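Local coordinates for protein ADP-ribosylating toxin CARDS (Mycoplasma pneumoniae, PDB 4TLV) that transfers ADP-ribose from NAD(+) to multiple target proteins, causes vacuolation of mammalian cells and disrupts respiratory epithelium, at residues 492-497 with 524-529. Sequence-based numbering, arbitrary orientation.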
loop_
_atom_site.group_PDB
_atom_site.type_symbol
_atom_site.label_atom_id
_atom_site.label_comp_id
_atom_site.label_asym_id
_atom_site.label_seq_id
_atom_site.Cartn_x
_atom_site.Cartn_y
_atom_site.Cartn_z
ATOM N N PHE A 492 21.388 4.749 5.028
ATOM C CA PHE A 492 21.891 6.090 4.722
ATOM C C PHE A 492 20.841 6.942 4.024
ATOM O O PHE A 492 20.168 6.459 3.111
ATOM C CB PHE A 492 23.131 5.994 3.825
ATOM C CG PHE A 492 24.258 5.216 4.446
ATOM C CD1 PHE A 492 24.256 3.828 4.416
ATOM C CD2 PHE A 492 25.304 5.869 5.072
ATOM C CE1 PHE A 492 25.292 3.111 4.982
ATOM C CE2 PHE A 492 26.337 5.153 5.654
ATOM C CZ PHE A 492 26.326 3.776 5.614
ATOM N N PHE A 493 20.751 8.210 4.424
ATOM C CA PHE A 493 19.708 9.135 3.963
ATOM C C PHE A 493 20.246 10.244 3.054
ATOM O O PHE A 493 21.332 10.796 3.291
ATOM C CB PHE A 493 19.023 9.766 5.170
ATOM C CG PHE A 493 18.277 8.771 6.026
ATOM C CD1 PHE A 493 18.951 7.979 6.949
ATOM C CD2 PHE A 493 16.910 8.611 5.880
ATOM C CE1 PHE A 493 18.256 7.052 7.732
ATOM C CE2 PHE A 493 16.209 7.687 6.648
ATOM C CZ PHE A 493 16.883 6.909 7.581
ATOM N N LEU A 494 19.470 10.577 2.033
ATOM C CA LEU A 494 19.876 11.554 1.025
ATOM C C LEU A 494 19.787 12.940 1.629
ATOM O O LEU A 494 18.734 13.344 2.131
ATOM C CB LEU A 494 18.974 11.440 -0.216
ATOM C CG LEU A 494 19.302 12.385 -1.386
ATOM C CD1 LEU A 494 20.713 12.106 -1.898
ATOM C CD2 LEU A 494 18.294 12.236 -2.496
ATOM N N HIS A 495 20.905 13.666 1.614
ATOM C CA HIS A 495 20.988 14.951 2.294
ATOM C C HIS A 495 21.397 16.096 1.357
ATOM O O HIS A 495 22.408 16.007 0.652
ATOM C CB HIS A 495 21.980 14.863 3.468
ATOM C CG HIS A 495 22.095 16.127 4.263
ATOM N ND1 HIS A 495 23.280 16.816 4.393
ATOM C CD2 HIS A 495 21.174 16.829 4.965
ATOM C CE1 HIS A 495 23.089 17.886 5.145
ATOM N NE2 HIS A 495 21.819 17.918 5.506
ATOM N N ASN A 496 20.624 17.178 1.374
ATOM C CA ASN A 496 20.940 18.355 0.569
ATOM C C ASN A 496 21.942 19.220 1.325
ATOM O O ASN A 496 21.826 19.354 2.526
ATOM C CB ASN A 496 19.672 19.166 0.305
ATOM C CG ASN A 496 19.971 20.562 -0.236
ATOM O OD1 ASN A 496 20.384 20.622 -1.481
ATOM N ND2 ASN A 496 19.832 21.568 0.466
ATOM N N LYS A 497 22.921 19.796 0.630
ATOM C CA LYS A 497 23.890 20.693 1.290
ATOM C C LYS A 497 23.750 22.131 0.789
ATOM O O LYS A 497 24.152 23.084 1.464
ATOM C CB LYS A 497 25.321 20.215 1.048
ATOM C CG LYS A 497 25.623 18.850 1.638
ATOM C CD LYS A 497 26.934 18.285 1.102
ATOM C CE LYS A 497 28.122 19.116 1.546
ATOM N NZ LYS A 497 29.402 18.348 1.402
ATOM N N PHE A 524 16.689 16.951 4.571
ATOM C CA PHE A 524 16.583 15.508 4.351
ATOM C C PHE A 524 15.242 15.160 3.696
ATOM O O PHE A 524 14.953 13.976 3.478
ATOM C CB PHE A 524 16.674 14.737 5.675
ATOM C CG PHE A 524 18.075 14.630 6.245
ATOM C CD1 PHE A 524 18.936 13.636 5.817
ATOM C CD2 PHE A 524 18.498 15.495 7.243
ATOM C CE1 PHE A 524 20.213 13.522 6.348
ATOM C CE2 PHE A 524 19.775 15.391 7.783
ATOM C CZ PHE A 524 20.631 14.404 7.337
ATOM N N LYS A 525 14.423 16.177 3.419
ATOM C CA LYS A 525 13.095 15.968 2.813
ATOM C C LYS A 525 13.044 16.254 1.312
ATOM O O LYS A 525 13.507 17.304 0.856
ATOM C CB LYS A 525 12.040 16.800 3.553
ATOM C CG LYS A 525 11.967 16.474 5.042
ATOM C CD LYS A 525 10.730 17.056 5.674
ATOM C CE LYS A 525 10.593 16.552 7.113
ATOM N NZ LYS A 525 9.442 17.215 7.763
ATOM N N TRP A 526 12.444 15.327 0.557
ATOM C CA TRP A 526 12.394 15.412 -0.900
ATOM C C TRP A 526 10.986 15.129 -1.420
ATOM O O TRP A 526 10.192 14.461 -0.757
ATOM C CB TRP A 526 13.372 14.415 -1.521
ATOM C CG TRP A 526 14.756 14.596 -1.034
ATOM C CD1 TRP A 526 15.300 14.077 0.108
ATOM C CD2 TRP A 526 15.780 15.375 -1.653
ATOM N NE1 TRP A 526 16.605 14.489 0.238
ATOM C CE2 TRP A 526 16.929 15.282 -0.835
ATOM C CE3 TRP A 526 15.844 16.140 -2.823
ATOM C CZ2 TRP A 526 18.132 15.923 -1.153
ATOM C CZ3 TRP A 526 17.049 16.780 -3.143
ATOM C CH2 TRP A 526 18.168 16.668 -2.306
ATOM N N TYR A 527 10.682 15.636 -2.610
ATOM C CA TYR A 527 9.411 15.315 -3.258
ATOM C C TYR A 527 9.600 15.153 -4.758
ATOM O O TYR A 527 10.595 15.619 -5.327
ATOM C CB TYR A 527 8.346 16.373 -2.948
ATOM C CG TYR A 527 8.664 17.736 -3.514
ATOM C CD1 TYR A 527 9.528 18.605 -2.851
ATOM C CD2 TYR A 527 8.104 18.158 -4.717
ATOM C CE1 TYR A 527 9.820 19.870 -3.379
ATOM C CE2 TYR A 527 8.387 19.412 -5.250
ATOM C CZ TYR A 527 9.246 20.259 -4.576
ATOM O OH TYR A 527 9.526 21.500 -5.111
ATOM N N PHE A 528 8.652 14.468 -5.392
ATOM C CA PHE A 528 8.739 14.156 -6.815
ATOM C C PHE A 528 7.850 15.101 -7.619
ATOM O O PHE A 528 6.794 15.528 -7.131
ATOM C CB PHE A 528 8.311 12.701 -7.060
ATOM C CG PHE A 528 9.161 11.693 -6.323
ATOM C CD1 PHE A 528 8.927 11.420 -4.981
ATOM C CD2 PHE A 528 10.194 11.031 -6.977
ATOM C CE1 PHE A 528 9.715 10.503 -4.291
ATOM C CE2 PHE A 528 10.993 10.110 -6.299
ATOM C CZ PHE A 528 10.756 9.847 -4.955
ATOM N N SER A 529 8.290 15.422 -8.836
ATOM C CA SER A 529 7.575 16.351 -9.726
ATOM C C SER A 529 7.455 15.781 -11.118
ATOM O O SER A 529 8.436 15.295 -11.678
ATOM C CB SER A 529 8.320 17.690 -9.854
ATOM O OG SER A 529 8.526 18.289 -8.595
HETATM O O HOH W 1 16.467 11.933 3.157
#
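Phe524 and Trp526 reach across to the strand that carries Leu494 and His495, and each aromatic takes a different partner. The indole NE1 of Trp526 donates to the backbone O of Leu494 at 3.1 Å. The N-H points almost straight at its target (162°) and the oxygen lies close to the indole plane, yet the donor stands well above the carbonyl plane. The same residue also packs on the ring: CG of Leu494, anti to the backbone N (chi1 -179°), carries CD2 over one face of the indole, 4.0 Å from the centroid of the five-membered ring in a CH-pi contact. The two side chains cross at about a right angle. Farther along the ring, CB of Asn496 touches CZ2 of Trp526 at 3.9 Å.

Phe524 meets His495 instead. CD2 of the imidazole lies 3.4 Å above the centre of the phenyl face, the two planes inclined at 34°, while His514 stacks with the same phenylalanine. ND1 of His495 is hydrogen-bonded to OE2 of Glu510, which probably helps to fix the imidazole's rotation. A water lies within hydrogen-bonding distance of both O of Leu494 and O of Phe524 and bridges the two backbones.

Within the D3 beta-trefoil, Trp526, at the start of strand 526-529, and Phe524, just before it, thus pack against strand 490-495, and the carbonyl O of Leu494, a buried residue, accepts the indole N-H and probably a water as well.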